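Local coordinates for protein gingipain R2 Pro-Domain (Porphyromonas gingivalis, PDB 4IEF) that forms the pro-domain of the arginine-specific cysteine protease gingipain R2 and probably keeps the zymogen inactive while assisting its folding, at residues S26-R31 and V202-E207; A47-F52 and I114-G119; R71-S76 and V171-T176; A152-N157 and L163-E168. One frame throughout, in Å; residues are numbered along the deposited sequence.

Contact 1 of 4, residues S26-R31 and V202-E207; sequences SKVQFR and VFMNYE
Met204 and Val28 meet slantwise: the thioether end of the methionine is laid across one branch of the valine, with Met204 CE 4.0 Å from Val28 CG1 and SD at nearly the same range. Two torsions bring it there. CG of Met204 sits between its own backbone N and carbonyl carbon (chi1 64°), and after a straight chi2 the chain bends at chi3 (-70°), turning the methyl toward the strand. An unbranched methionine is long enough to carry its thioether from the loop to the strand, while the beta-branched Val28 suits an extended backbone and offers CG1. Further along, the small Ser26 leaves room for Asn205, whose amide ND2 lies 3.1 Å from Ser26 OG, with CB and CG of the asparagine also near that oxygen. The other end of the Asn205 amide is spoken for, because OD1 accepts a hydrogen bond from the backbone N of Ala74. The loop that follows helix 196-202 is therefore laid over two strands at once: Met204 and Asn205 also pack on Leu73 of strand 69-74, while strand 25-31 is held in its sheet between strands 17-22 and 162-176.

Contact 2 of 4, residues A47-F52 and I114-G119; sequences AQVPTF and IPYVYG
The ring of Tyr116 is met obliquely by Val49 CG2, and Tyr118 meets Ala47 through its hydroxyl oxygen rather than through a ring face. Segment 47-52 lies on strand 45-51 of a two-stranded antiparallel hairpin, 36-42 with 45-51, and the loop 114-119 between strands 79-93 and 133-141 lies against it. Lys102 makes a cation-pi contact with Tyr116; Lys44 does the same with Tyr118, whose ring also packs edge-to-face with Tyr122. Valine and alanine alternate with Gln48, so both present apolar groups to the loop, and tyrosine suits the facing positions because a long ring can span backbones whose nearest CA atoms, those of Ala47 and Tyr116, are 9.2 Å apart. Val49 and the Tyr116 side chain cross at about a right angle, with Val49 CG2 3.7 Å from Tyr116 OH and 4.1 Å from Tyr116 CZ; another protein chain also packs on both residues. The Tyr118 hydroxyl is hydrogen-bonded to Thr42 OG1 of the paired strand, which ties it to the hairpin, with Tyr118 OH 3.5 Å from Ala47 CB.

Contact 3 of 4, residues R71-S76 and V171-T176; sequences RSLAVS and VAVSET
Leu73 and Val173 reach toward each other tip to tip, and the leucine can be followed outward. Its CB leaves strand 69-74 in the direction of strand 162-176; CG lies anti to the carbonyl carbon (chi1 -65°) and the fork carries CD1 to the valine, 3.9 Å from Val173 CG2 and 4.0 Å from Val173 CB. The other branch, CD2, faces Ser26 and Val28 of strand 25-31 and Asn205. Leucine has the length to bridge two backbones that are not paired with each other, and the compact valine offers a rigid end for it to touch. Toward the C-terminal ends the contact turns polar: Glu175 OE1 comes within 3.5 Å of Ser76 OG. Each has firmer partners, since Glu175 OE2 forms a salt bridge with the Arg79 side chain and Ser76 OG is hydrogen-bonded to Arg79 N. The arginine's charge would be expected to favour the ionised carboxylate, so this end is organised partly through Arg79, whereas the Leu73 end is apolar packing.

Contact 4 of 4, residues A152-N157 and L163-E168; sequences APLQYN and LRIYTE
Gln155 and Tyr166 are brought together by their torsions: CG of each stands anti to its carbonyl carbon, and the glutamine then folds at chi2 (-73°), setting its CG 3.7 Å from Tyr166 CE1, with amide and ring planes nearly perpendicular (82°). The fold also carries NE2 back to its own segment, where it donates to Ala152 O at 2.9 Å from above the carbonyl plane. The segments form an antiparallel beta hairpin. Gln155 and Arg164 are the hydrogen-bonded pair, joined by Arg164 N to Gln155 O at 2.8 Å and Gln155 N to Arg164 O at 3.1 Å. A third backbone bond, Tyr166 N to Pro153 O, is 2.8 Å long; that oxygen also lies at the edge of the Tyr166 ring. Proline, lacking an N-H, can still accept here through its carbonyl. On the other face Leu154 lies beside Ile165, CD2 to CG1 4.0 Å, and Leu163 CD1 packs 3.8 Å from Tyr156 CB, the two side chains crossing at about a right angle. Leu154, Ile165 and Leu163 suit this buried face, with Tyr156 beside them. Arg164 instead reaches outward to a salt bridge with Glu92 and a cation-pi contact with Phe127; Tyr156 OH is hydrogen-bonded to Val96 O. Gln155 OE1 accepts from Gly130 N, and NE2 also bonds to Glu131 O. The chemistry implies a backbone-joined hairpin whose Gln155 and Tyr156 polar ends find partners in neighbouring segments.

How the contacts relate
From the N terminus, strand 25-31 opens contact 1, which closes only near the C terminus and encloses the other three. Contact 2 opens on strand 45-51 and closes at 114-119; contact 3 opens between these, at 71-76, and closes at 171-176, so the two cross. Contact 4, a short hairpin closure, follows contact 2 in series and nests inside contact 3, with which it shares strand 162-176. Contacts 1 and 3 adjoin in the large sheet; contact 2 lies across the chain's centre from both, about 30 Å from contact 1 between centres. Phe30, Phe52 and Pro153 pack together, joining contacts 1, 2 and 4, and an Arg31-Glu168 salt bridge ties contacts 1 and 4 again.

Contact 1 of 4, residues S26-R31 and V202-E207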
loop_
_atom_site.group_PDB
_atom_site.type_symbol
_atom_site.label_atom_id
_atom_site.label_comp_id
_atom_site.label_asym_id
_atom_site.label_seq_id
_atom_site.Cartn_x
_atom_site.Cartn_y
_atom_site.Cartn_z
ATOM N N SER A 26 -23.272 -2.936 14.911
ATOM C CA SER A 26 -23.424 -2.224 13.638
ATOM C C SER A 26 -24.512 -2.816 12.753
ATOM O O SER A 26 -24.627 -4.035 12.628
ATOM C CB SER A 26 -22.110 -2.233 12.857
ATOM O OG SER A 26 -21.124 -1.385 13.423
ATOM N N LYS A 27 -25.269 -1.935 12.093
ATOM C CA LYS A 27 -26.332 -2.308 11.158
ATOM C C LYS A 27 -25.913 -1.835 9.771
ATOM O O LYS A 27 -25.785 -0.627 9.542
ATOM C CB LYS A 27 -27.681 -1.714 11.590
ATOM C CG LYS A 27 -28.878 -2.591 11.269
ATOM C CD LYS A 27 -30.154 -2.008 11.870
ATOM C CE LYS A 27 -31.394 -2.547 11.209
ATOM N NZ LYS A 27 -32.609 -1.829 11.672
ATOM N N VAL A 28 -25.608 -2.788 8.873
ATOM C CA VAL A 28 -25.116 -2.478 7.530
ATOM C C VAL A 28 -26.148 -2.926 6.487
ATOM O O VAL A 28 -26.628 -4.064 6.517
ATOM C CB VAL A 28 -23.704 -3.083 7.253
ATOM C CG1 VAL A 28 -23.164 -2.648 5.887
ATOM C CG2 VAL A 28 -22.707 -2.717 8.355
ATOM N N GLN A 29 -26.474 -2.012 5.565
ATOM C CA GLN A 29 -27.395 -2.257 4.472
ATOM C C GLN A 29 -26.637 -2.424 3.161
ATOM O O GLN A 29 -25.792 -1.601 2.804
ATOM C CB GLN A 29 -28.422 -1.112 4.359
ATOM C CG GLN A 29 -29.206 -1.091 3.038
ATOM C CD GLN A 29 -30.216 0.020 2.973
ATOM O OE1 GLN A 29 -31.219 0.020 3.685
ATOM N NE2 GLN A 29 -29.977 0.990 2.101
ATOM N N PHE A 30 -26.956 -3.497 2.448
ATOM C CA PHE A 30 -26.458 -3.765 1.108
ATOM C C PHE A 30 -27.619 -3.605 0.151
ATOM O O PHE A 30 -28.731 -4.067 0.442
ATOM C CB PHE A 30 -25.843 -5.177 0.979
ATOM C CG PHE A 30 -25.705 -5.643 -0.456
ATOM C CD1 PHE A 30 -26.755 -6.296 -1.101
ATOM C CD2 PHE A 30 -24.545 -5.381 -1.182
ATOM C CE1 PHE A 30 -26.656 -6.655 -2.450
ATOM C CE2 PHE A 30 -24.433 -5.776 -2.525
ATOM C CZ PHE A 30 -25.487 -6.408 -3.147
ATOM N N ARG A 31 -27.355 -3.000 -1.004
ATOM C CA ARG A 31 -28.323 -2.892 -2.082
ATOM C C ARG A 31 -27.609 -3.210 -3.386
ATOM O O ARG A 31 -26.474 -2.766 -3.591
ATOM C CB ARG A 31 -29.015 -1.527 -2.105
ATOM C CG ARG A 31 -30.216 -1.451 -1.170
ATOM C CD ARG A 31 -30.796 -0.055 -1.111
ATOM N NE ARG A 31 -32.039 -0.026 -0.343
ATOM C CZ ARG A 31 -32.688 1.083 -0.000
ATOM N NH1 ARG A 31 -32.209 2.274 -0.338
ATOM N NH2 ARG A 31 -33.815 1.010 0.693
ATOM N N VAL A 202 -10.594 2.678 6.770
ATOM C CA VAL A 202 -10.707 1.216 6.768
ATOM C C VAL A 202 -12.103 0.806 7.285
ATOM O O VAL A 202 -12.784 0.031 6.621
ATOM C CB VAL A 202 -9.550 0.542 7.570
ATOM C CG1 VAL A 202 -9.845 -0.923 7.883
ATOM C CG2 VAL A 202 -8.222 0.662 6.832
ATOM N N PHE A 203 -12.518 1.321 8.459
ATOM C CA PHE A 203 -13.790 0.965 9.090
ATOM C C PHE A 203 -14.886 1.972 8.747
ATOM O O PHE A 203 -14.714 3.174 8.957
ATOM C CB PHE A 203 -13.624 0.829 10.616
ATOM C CG PHE A 203 -12.440 -0.010 11.045
ATOM C CD1 PHE A 203 -11.343 0.575 11.666
ATOM C CD2 PHE A 203 -12.405 -1.380 10.794
ATOM C CE1 PHE A 203 -10.240 -0.196 12.043
ATOM C CE2 PHE A 203 -11.310 -2.153 11.189
ATOM C CZ PHE A 203 -10.236 -1.557 11.815
ATOM N N MET A 204 -16.017 1.472 8.217
ATOM C CA MET A 204 -17.152 2.319 7.831
ATOM C C MET A 204 -18.006 2.753 9.055
ATOM O O MET A 204 -18.859 3.630 8.913
ATOM C CB MET A 204 -18.027 1.651 6.738
ATOM C CG MET A 204 -18.737 0.357 7.150
ATOM S SD MET A 204 -19.716 -0.391 5.796
ATOM C CE MET A 204 -21.052 0.794 5.642
ATOM N N ASN A 205 -17.730 2.192 10.250
ATOM C CA ASN A 205 -18.453 2.510 11.483
ATOM C C ASN A 205 -17.566 3.223 12.535
ATOM O O ASN A 205 -18.041 3.469 13.650
ATOM C CB ASN A 205 -19.039 1.221 12.089
ATOM C CG ASN A 205 -18.006 0.279 12.660
ATOM O OD1 ASN A 205 -16.963 0.012 12.054
ATOM N ND2 ASN A 205 -18.258 -0.220 13.855
ATOM N N TYR A 206 -16.307 3.572 12.182
ATOM C CA TYR A 206 -15.354 4.202 13.105
ATOM C C TYR A 206 -15.772 5.620 13.536
ATOM O O TYR A 206 -15.787 5.892 14.742
ATOM C CB TYR A 206 -13.922 4.223 12.533
ATOM C CG TYR A 206 -12.889 4.664 13.551
ATOM C CD1 TYR A 206 -12.479 3.812 14.573
ATOM C CD2 TYR A 206 -12.353 5.949 13.518
ATOM C CE1 TYR A 206 -11.557 4.224 15.533
ATOM C CE2 TYR A 206 -11.429 6.371 14.472
ATOM C CZ TYR A 206 -11.030 5.504 15.475
ATOM O OH TYR A 206 -10.119 5.913 16.419
ATOM N N GLU A 207 -16.094 6.514 12.574
ATOM C CA GLU A 207 -16.504 7.896 12.865
ATOM C C GLU A 207 -17.806 7.923 13.692
ATOM O O GLU A 207 -17.946 8.775 14.573
ATOM C CB GLU A 207 -16.668 8.706 11.564
ATOM C CG GLU A 207 -16.417 10.203 11.707
ATOM C CD GLU A 207 -17.494 11.019 12.401
ATOM O OE1 GLU A 207 -17.196 11.613 13.463
ATOM O OE2 GLU A 207 -18.642 11.046 11.899
#

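Contact 2 of 4, residues A47-F52 and I114-G119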
loop_
_atom_site.group_PDB
_atom_site.type_symbol
_atom_site.label_atom_id
_atom_site.label_comp_id
_atom_site.label_asym_id
_atom_site.label_seq_id
_atom_site.Cartn_x
_atom_site.Cartn_y
_atom_site.Cartn_z
ATOM N N ALA A 47 -22.554 -19.638 -20.771
ATOM C CA ALA A 47 -22.779 -19.423 -19.351
ATOM C C ALA A 47 -22.602 -17.941 -19.025
ATOM O O ALA A 47 -21.987 -17.212 -19.805
ATOM C CB ALA A 47 -21.828 -20.278 -18.536
ATOM N N GLN A 48 -23.151 -17.492 -17.890
ATOM C CA GLN A 48 -23.104 -16.085 -17.500
ATOM C C GLN A 48 -22.161 -15.822 -16.338
ATOM O O GLN A 48 -22.209 -16.521 -15.324
ATOM C CB GLN A 48 -24.517 -15.575 -17.137
ATOM C CG GLN A 48 -25.555 -15.675 -18.265
ATOM C CD GLN A 48 -25.178 -14.927 -19.525
ATOM O OE1 GLN A 48 -24.693 -13.794 -19.488
ATOM N NE2 GLN A 48 -25.396 -15.549 -20.676
ATOM N N VAL A 49 -21.304 -14.799 -16.494
ATOM C CA VAL A 49 -20.394 -14.338 -15.449
ATOM C C VAL A 49 -21.071 -13.105 -14.817
ATOM O O VAL A 49 -21.156 -12.059 -15.466
ATOM C CB VAL A 49 -18.937 -14.049 -15.925
ATOM C CG1 VAL A 49 -18.101 -13.422 -14.809
ATOM C CG2 VAL A 49 -18.263 -15.306 -16.446
ATOM N N PRO A 50 -21.605 -13.219 -13.586
ATOM C CA PRO A 50 -22.258 -12.054 -12.969
ATOM C C PRO A 50 -21.245 -11.043 -12.432
ATOM O O PRO A 50 -20.189 -11.429 -11.940
ATOM C CB PRO A 50 -23.088 -12.665 -11.829
ATOM C CG PRO A 50 -22.881 -14.161 -11.908
ATOM C CD PRO A 50 -21.630 -14.385 -12.682
ATOM N N THR A 51 -21.569 -9.742 -12.557
ATOM C CA THR A 51 -20.763 -8.624 -12.058
ATOM C C THR A 51 -21.668 -7.554 -11.477
ATOM O O THR A 51 -22.749 -7.318 -12.012
ATOM C CB THR A 51 -19.856 -8.005 -13.150
ATOM O OG1 THR A 51 -20.620 -7.713 -14.318
ATOM C CG2 THR A 51 -18.653 -8.869 -13.495
ATOM N N PHE A 52 -21.232 -6.905 -10.384
ATOM C CA PHE A 52 -21.949 -5.792 -9.764
ATOM C C PHE A 52 -20.934 -4.870 -9.097
ATOM O O PHE A 52 -19.814 -5.302 -8.812
ATOM C CB PHE A 52 -23.059 -6.256 -8.786
ATOM C CG PHE A 52 -22.654 -7.053 -7.561
ATOM C CD1 PHE A 52 -22.246 -6.411 -6.393
ATOM C CD2 PHE A 52 -22.776 -8.439 -7.543
ATOM C CE1 PHE A 52 -21.909 -7.144 -5.248
ATOM C CE2 PHE A 52 -22.435 -9.172 -6.395
ATOM C CZ PHE A 52 -21.992 -8.519 -5.261
ATOM N N ILE A 114 -7.244 -20.395 -20.074
ATOM C CA ILE A 114 -7.797 -21.286 -19.049
ATOM C C ILE A 114 -9.305 -21.426 -19.322
ATOM O O ILE A 114 -10.000 -20.412 -19.410
ATOM C CB ILE A 114 -7.487 -20.813 -17.596
ATOM C CG1 ILE A 114 -5.963 -20.750 -17.344
ATOM C CG2 ILE A 114 -8.168 -21.719 -16.555
ATOM C CD1 ILE A 114 -5.533 -19.879 -16.160
ATOM N N PRO A 115 -9.835 -22.659 -19.490
ATOM C CA PRO A 115 -11.264 -22.784 -19.786
ATOM C C PRO A 115 -12.110 -22.817 -18.520
ATOM O O PRO A 115 -11.601 -23.069 -17.424
ATOM C CB PRO A 115 -11.341 -24.110 -20.546
ATOM C CG PRO A 115 -10.218 -24.931 -19.981
ATOM C CD PRO A 115 -9.183 -23.985 -19.429
ATOM N N TYR A 116 -13.411 -22.572 -18.678
ATOM C CA TYR A 116 -14.371 -22.676 -17.586
ATOM C C TYR A 116 -14.698 -24.162 -17.420
ATOM O O TYR A 116 -15.179 -24.787 -18.365
ATOM C CB TYR A 116 -15.621 -21.834 -17.898
ATOM C CG TYR A 116 -15.396 -20.339 -17.795
ATOM C CD1 TYR A 116 -15.054 -19.587 -18.914
ATOM C CD2 TYR A 116 -15.556 -19.675 -16.588
ATOM C CE1 TYR A 116 -14.856 -18.207 -18.827
ATOM C CE2 TYR A 116 -15.371 -18.298 -16.489
ATOM C CZ TYR A 116 -15.018 -17.566 -17.609
ATOM O OH TYR A 116 -14.820 -16.208 -17.497
ATOM N N VAL A 117 -14.346 -24.746 -16.271
ATOM C CA VAL A 117 -14.563 -26.166 -15.998
ATOM C C VAL A 117 -15.538 -26.304 -14.818
ATOM O O VAL A 117 -15.348 -25.696 -13.764
ATOM C CB VAL A 117 -13.225 -26.949 -15.790
ATOM C CG1 VAL A 117 -12.356 -26.328 -14.700
ATOM C CG2 VAL A 117 -13.455 -28.439 -15.536
ATOM N N TYR A 118 -16.597 -27.091 -15.028
ATOM C CA TYR A 118 -17.635 -27.355 -14.035
ATOM C C TYR A 118 -17.186 -28.451 -13.072
ATOM O O TYR A 118 -16.699 -29.496 -13.511
ATOM C CB TYR A 118 -18.957 -27.753 -14.719
ATOM C CG TYR A 118 -19.563 -26.651 -15.559
ATOM C CD1 TYR A 118 -19.247 -26.523 -16.909
ATOM C CD2 TYR A 118 -20.472 -25.751 -15.011
ATOM C CE1 TYR A 118 -19.799 -25.506 -17.687
ATOM C CE2 TYR A 118 -21.045 -24.738 -15.784
ATOM C CZ TYR A 118 -20.696 -24.614 -17.121
ATOM O OH TYR A 118 -21.243 -23.618 -17.891
ATOM N N GLY A 119 -17.340 -28.195 -11.776
ATOM C CA GLY A 119 -17.002 -29.150 -10.724
ATOM C C GLY A 119 -18.191 -30.007 -10.344
ATOM O O GLY A 119 -19.273 -29.831 -10.911
#

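Contact 3 of 4, residues R71-S76 and V171-T176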
loop_
_atom_site.group_PDB
_atom_site.type_symbol
_atom_site.label_atom_id
_atom_site.label_comp_id
_atom_site.label_asym_id
_atom_site.label_seq_id
_atom_site.Cartn_x
_atom_site.Cartn_y
_atom_site.Cartn_z
ATOM N N ARG A 71 -17.030 -5.482 3.503
ATOM C CA ARG A 71 -16.834 -4.230 4.226
ATOM C C ARG A 71 -16.256 -4.499 5.606
ATOM O O ARG A 71 -16.653 -5.456 6.280
ATOM C CB ARG A 71 -18.149 -3.428 4.342
ATOM C CG ARG A 71 -18.578 -2.710 3.066
ATOM C CD ARG A 71 -17.596 -1.634 2.623
ATOM N NE ARG A 71 -18.022 -1.008 1.371
ATOM C CZ ARG A 71 -18.767 0.090 1.294
ATOM N NH1 ARG A 71 -19.157 0.716 2.399
ATOM N NH2 ARG A 71 -19.119 0.579 0.112
ATOM N N SER A 72 -15.329 -3.638 6.026
ATOM C CA SER A 72 -14.642 -3.750 7.310
ATOM C C SER A 72 -15.356 -2.959 8.384
ATOM O O SER A 72 -15.829 -1.842 8.138
ATOM C CB SER A 72 -13.195 -3.288 7.187
ATOM O OG SER A 72 -12.489 -4.090 6.253
ATOM N N LEU A 73 -15.429 -3.545 9.584
ATOM C CA LEU A 73 -16.056 -2.907 10.728
ATOM C C LEU A 73 -15.159 -2.945 11.948
ATOM O O LEU A 73 -14.487 -3.951 12.191
ATOM C CB LEU A 73 -17.398 -3.584 11.082
ATOM C CG LEU A 73 -18.549 -3.507 10.069
ATOM C CD1 LEU A 73 -19.599 -4.565 10.376
ATOM C CD2 LEU A 73 -19.181 -2.108 10.041
ATOM N N ALA A 74 -15.150 -1.843 12.714
ATOM C CA ALA A 74 -14.488 -1.768 14.013
ATOM C C ALA A 74 -15.411 -2.538 14.985
ATOM O O ALA A 74 -16.586 -2.177 15.117
ATOM C CB ALA A 74 -14.298 -0.310 14.431
ATOM N N VAL A 75 -14.933 -3.668 15.554
ATOM C CA VAL A 75 -15.772 -4.545 16.393
ATOM C C VAL A 75 -15.312 -4.585 17.884
ATOM O O VAL A 75 -14.477 -3.773 18.297
ATOM C CB VAL A 75 -15.875 -5.986 15.787
ATOM C CG1 VAL A 75 -16.629 -5.987 14.457
ATOM C CG2 VAL A 75 -14.502 -6.645 15.637
ATOM N N SER A 76 -15.895 -5.518 18.684
ATOM C CA SER A 76 -15.591 -5.715 20.108
ATOM C C SER A 76 -14.122 -6.075 20.320
ATOM O O SER A 76 -13.519 -6.740 19.486
ATOM C CB SER A 76 -16.482 -6.797 20.713
ATOM O OG SER A 76 -16.167 -7.026 22.078
ATOM N N VAL A 171 -27.893 -6.397 7.551
ATOM C CA VAL A 171 -27.317 -7.266 8.573
ATOM C C VAL A 171 -27.048 -6.501 9.872
ATOM O O VAL A 171 -26.753 -5.304 9.854
ATOM C CB VAL A 171 -26.037 -8.015 8.103
ATOM C CG1 VAL A 171 -26.337 -8.954 6.939
ATOM C CG2 VAL A 171 -24.890 -7.058 7.762
ATOM N N ALA A 172 -27.131 -7.224 10.993
ATOM C CA ALA A 172 -26.789 -6.729 12.315
ATOM C C ALA A 172 -25.548 -7.490 12.796
ATOM O O ALA A 172 -25.581 -8.722 12.918
ATOM C CB ALA A 172 -27.962 -6.917 13.276
ATOM N N VAL A 173 -24.438 -6.772 12.980
ATOM C CA VAL A 173 -23.188 -7.357 13.462
ATOM C C VAL A 173 -23.075 -6.968 14.937
ATOM O O VAL A 173 -22.928 -5.786 15.260
ATOM C CB VAL A 173 -21.952 -6.965 12.608
ATOM C CG1 VAL A 173 -20.665 -7.544 13.199
ATOM C CG2 VAL A 173 -22.125 -7.419 11.153
ATOM N N SER A 174 -23.224 -7.959 15.825
ATOM C CA SER A 174 -23.228 -7.764 17.275
ATOM C C SER A 174 -22.339 -8.779 17.983
ATOM O O SER A 174 -22.004 -9.814 17.401
ATOM C CB SER A 174 -24.656 -7.876 17.806
ATOM O OG SER A 174 -25.236 -9.118 17.449
ATOM N N GLU A 175 -21.972 -8.491 19.243
ATOM C CA GLU A 175 -21.131 -9.384 20.049
ATOM C C GLU A 175 -21.960 -10.486 20.697
ATOM O O GLU A 175 -23.157 -10.312 20.917
ATOM C CB GLU A 175 -20.318 -8.618 21.111
ATOM C CG GLU A 175 -21.081 -7.580 21.903
ATOM C CD GLU A 175 -20.322 -7.030 23.093
ATOM O OE1 GLU A 175 -19.459 -6.136 22.919
ATOM O OE2 GLU A 175 -20.622 -7.483 24.217
ATOM N N THR A 176 -21.317 -11.636 20.957
ATOM C CA THR A 176 -21.932 -12.802 21.600
ATOM C C THR A 176 -21.412 -12.923 23.038
ATOM O O THR A 176 -20.617 -12.090 23.471
ATOM C CB THR A 176 -21.642 -14.090 20.797
ATOM O OG1 THR A 176 -20.237 -14.338 20.767
ATOM C CG2 THR A 176 -22.187 -14.044 19.397
#

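Contact 4 of 4, residues A152-N157 and L163-E168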
loop_
_atom_site.group_PDB
_atom_site.type_symbol
_atom_site.label_atom_id
_atom_site.label_comp_id
_atom_site.label_asym_id
_atom_site.label_seq_id
_atom_site.Cartn_x
_atom_site.Cartn_y
_atom_site.Cartn_z
ATOM N N ALA A 152 -23.412 -12.032 0.323
ATOM C CA ALA A 152 -23.460 -12.936 -0.829
ATOM C C ALA A 152 -24.871 -12.802 -1.447
ATOM O O ALA A 152 -25.779 -13.562 -1.100
ATOM C CB ALA A 152 -23.135 -14.369 -0.411
ATOM N N PRO A 153 -25.095 -11.764 -2.294
ATOM C CA PRO A 153 -26.450 -11.517 -2.813
ATOM C C PRO A 153 -26.837 -12.352 -4.034
ATOM O O PRO A 153 -27.928 -12.159 -4.583
ATOM C CB PRO A 153 -26.404 -10.035 -3.177
ATOM C CG PRO A 153 -24.995 -9.808 -3.594
ATOM C CD PRO A 153 -24.146 -10.736 -2.781
ATOM N N LEU A 154 -25.954 -13.259 -4.467
ATOM C CA LEU A 154 -26.229 -14.117 -5.608
ATOM C C LEU A 154 -26.152 -15.579 -5.157
ATOM O O LEU A 154 -25.077 -16.085 -4.826
ATOM C CB LEU A 154 -25.276 -13.807 -6.784
ATOM C CG LEU A 154 -25.344 -12.380 -7.362
ATOM C CD1 LEU A 154 -24.207 -12.126 -8.304
ATOM C CD2 LEU A 154 -26.675 -12.115 -8.072
ATOM N N GLN A 155 -27.325 -16.218 -5.069
ATOM C CA GLN A 155 -27.487 -17.608 -4.641
ATOM C C GLN A 155 -27.978 -18.415 -5.844
ATOM O O GLN A 155 -28.963 -18.038 -6.476
ATOM C CB GLN A 155 -28.433 -17.712 -3.434
ATOM C CG GLN A 155 -28.013 -16.867 -2.218
ATOM C CD GLN A 155 -26.819 -17.392 -1.452
ATOM O OE1 GLN A 155 -26.664 -18.598 -1.234
ATOM N NE2 GLN A 155 -25.975 -16.485 -0.972
ATOM N N TYR A 156 -27.247 -19.472 -6.211
ATOM C CA TYR A 156 -27.554 -20.239 -7.411
ATOM C C TYR A 156 -27.600 -21.729 -7.160
ATOM O O TYR A 156 -26.657 -22.312 -6.611
ATOM C CB TYR A 156 -26.512 -19.914 -8.508
ATOM C CG TYR A 156 -26.652 -20.676 -9.810
ATOM C CD1 TYR A 156 -27.701 -20.413 -10.686
ATOM C CD2 TYR A 156 -25.692 -21.603 -10.205
ATOM C CE1 TYR A 156 -27.817 -21.089 -11.900
ATOM C CE2 TYR A 156 -25.793 -22.282 -11.419
ATOM C CZ TYR A 156 -26.857 -22.020 -12.264
ATOM O OH TYR A 156 -26.951 -22.688 -13.465
ATOM N N ASN A 157 -28.716 -22.336 -7.584
ATOM C CA ASN A 157 -28.942 -23.770 -7.545
ATOM C C ASN A 157 -28.566 -24.304 -8.934
ATOM O O ASN A 157 -29.238 -23.957 -9.906
ATOM C CB ASN A 157 -30.391 -24.102 -7.152
ATOM C CG ASN A 157 -30.648 -25.572 -6.871
ATOM O OD1 ASN A 157 -30.227 -26.474 -7.611
ATOM N ND2 ASN A 157 -31.376 -25.846 -5.799
ATOM N N LEU A 163 -31.424 -18.761 -10.199
ATOM C CA LEU A 163 -30.590 -17.755 -9.575
ATOM C C LEU A 163 -31.456 -16.801 -8.761
ATOM O O LEU A 163 -32.433 -16.253 -9.275
ATOM C CB LEU A 163 -29.765 -16.981 -10.620
ATOM C CG LEU A 163 -28.861 -15.852 -10.084
ATOM C CD1 LEU A 163 -27.549 -16.397 -9.507
ATOM C CD2 LEU A 163 -28.574 -14.839 -11.162
ATOM N N ARG A 164 -31.085 -16.613 -7.492
ATOM C CA ARG A 164 -31.737 -15.685 -6.573
ATOM C C ARG A 164 -30.882 -14.423 -6.476
ATOM O O ARG A 164 -29.704 -14.503 -6.126
ATOM C CB ARG A 164 -31.954 -16.331 -5.196
ATOM C CG ARG A 164 -33.067 -17.359 -5.197
ATOM C CD ARG A 164 -33.205 -18.036 -3.850
ATOM N NE ARG A 164 -34.280 -19.028 -3.859
ATOM C CZ ARG A 164 -34.572 -19.830 -2.839
ATOM N NH1 ARG A 164 -33.869 -19.767 -1.713
ATOM N NH2 ARG A 164 -35.566 -20.701 -2.935
ATOM N N ILE A 165 -31.462 -13.279 -6.863
ATOM C CA ILE A 165 -30.795 -11.981 -6.844
ATOM C C ILE A 165 -31.318 -11.189 -5.652
ATOM O O ILE A 165 -32.458 -10.731 -5.677
ATOM C CB ILE A 165 -30.978 -11.211 -8.190
ATOM C CG1 ILE A 165 -30.400 -12.013 -9.385
ATOM C CG2 ILE A 165 -30.357 -9.797 -8.109
ATOM C CD1 ILE A 165 -31.091 -11.777 -10.732
ATOM N N TYR A 166 -30.488 -11.030 -4.614
ATOM C CA TYR A 166 -30.866 -10.271 -3.426
ATOM C C TYR A 166 -30.640 -8.787 -3.695
ATOM O O TYR A 166 -29.504 -8.324 -3.780
ATOM C CB TYR A 166 -30.117 -10.766 -2.176
ATOM C CG TYR A 166 -30.646 -12.083 -1.651
ATOM C CD1 TYR A 166 -30.259 -13.292 -2.224
ATOM C CD2 TYR A 166 -31.545 -12.122 -0.590
ATOM C CE1 TYR A 166 -30.764 -14.507 -1.764
ATOM C CE2 TYR A 166 -32.051 -13.333 -0.117
ATOM C CZ TYR A 166 -31.656 -14.524 -0.706
ATOM O OH TYR A 166 -32.158 -15.722 -0.253
ATOM N N THR A 167 -31.743 -8.059 -3.904
ATOM C CA THR A 167 -31.724 -6.629 -4.219
ATOM C C THR A 167 -31.386 -5.811 -2.972
ATOM O O THR A 167 -30.803 -4.736 -3.105
ATOM C CB THR A 167 -33.045 -6.187 -4.848
ATOM O OG1 THR A 167 -34.120 -6.508 -3.965
ATOM C CG2 THR A 167 -33.273 -6.814 -6.218
ATOM N N GLU A 168 -31.729 -6.329 -1.772
ATOM C CA GLU A 168 -31.429 -5.686 -0.495
ATOM C C GLU A 168 -31.157 -6.722 0.595
ATOM O O GLU A 168 -31.859 -7.733 0.688
ATOM C CB GLU A 168 -32.557 -4.741 -0.060
ATOM C CG GLU A 168 -32.193 -3.866 1.126
ATOM C CD GLU A 168 -33.356 -3.079 1.685
ATOM O OE1 GLU A 168 -33.440 -1.862 1.395
ATOM O OE2 GLU A 168 -34.193 -3.675 2.400
#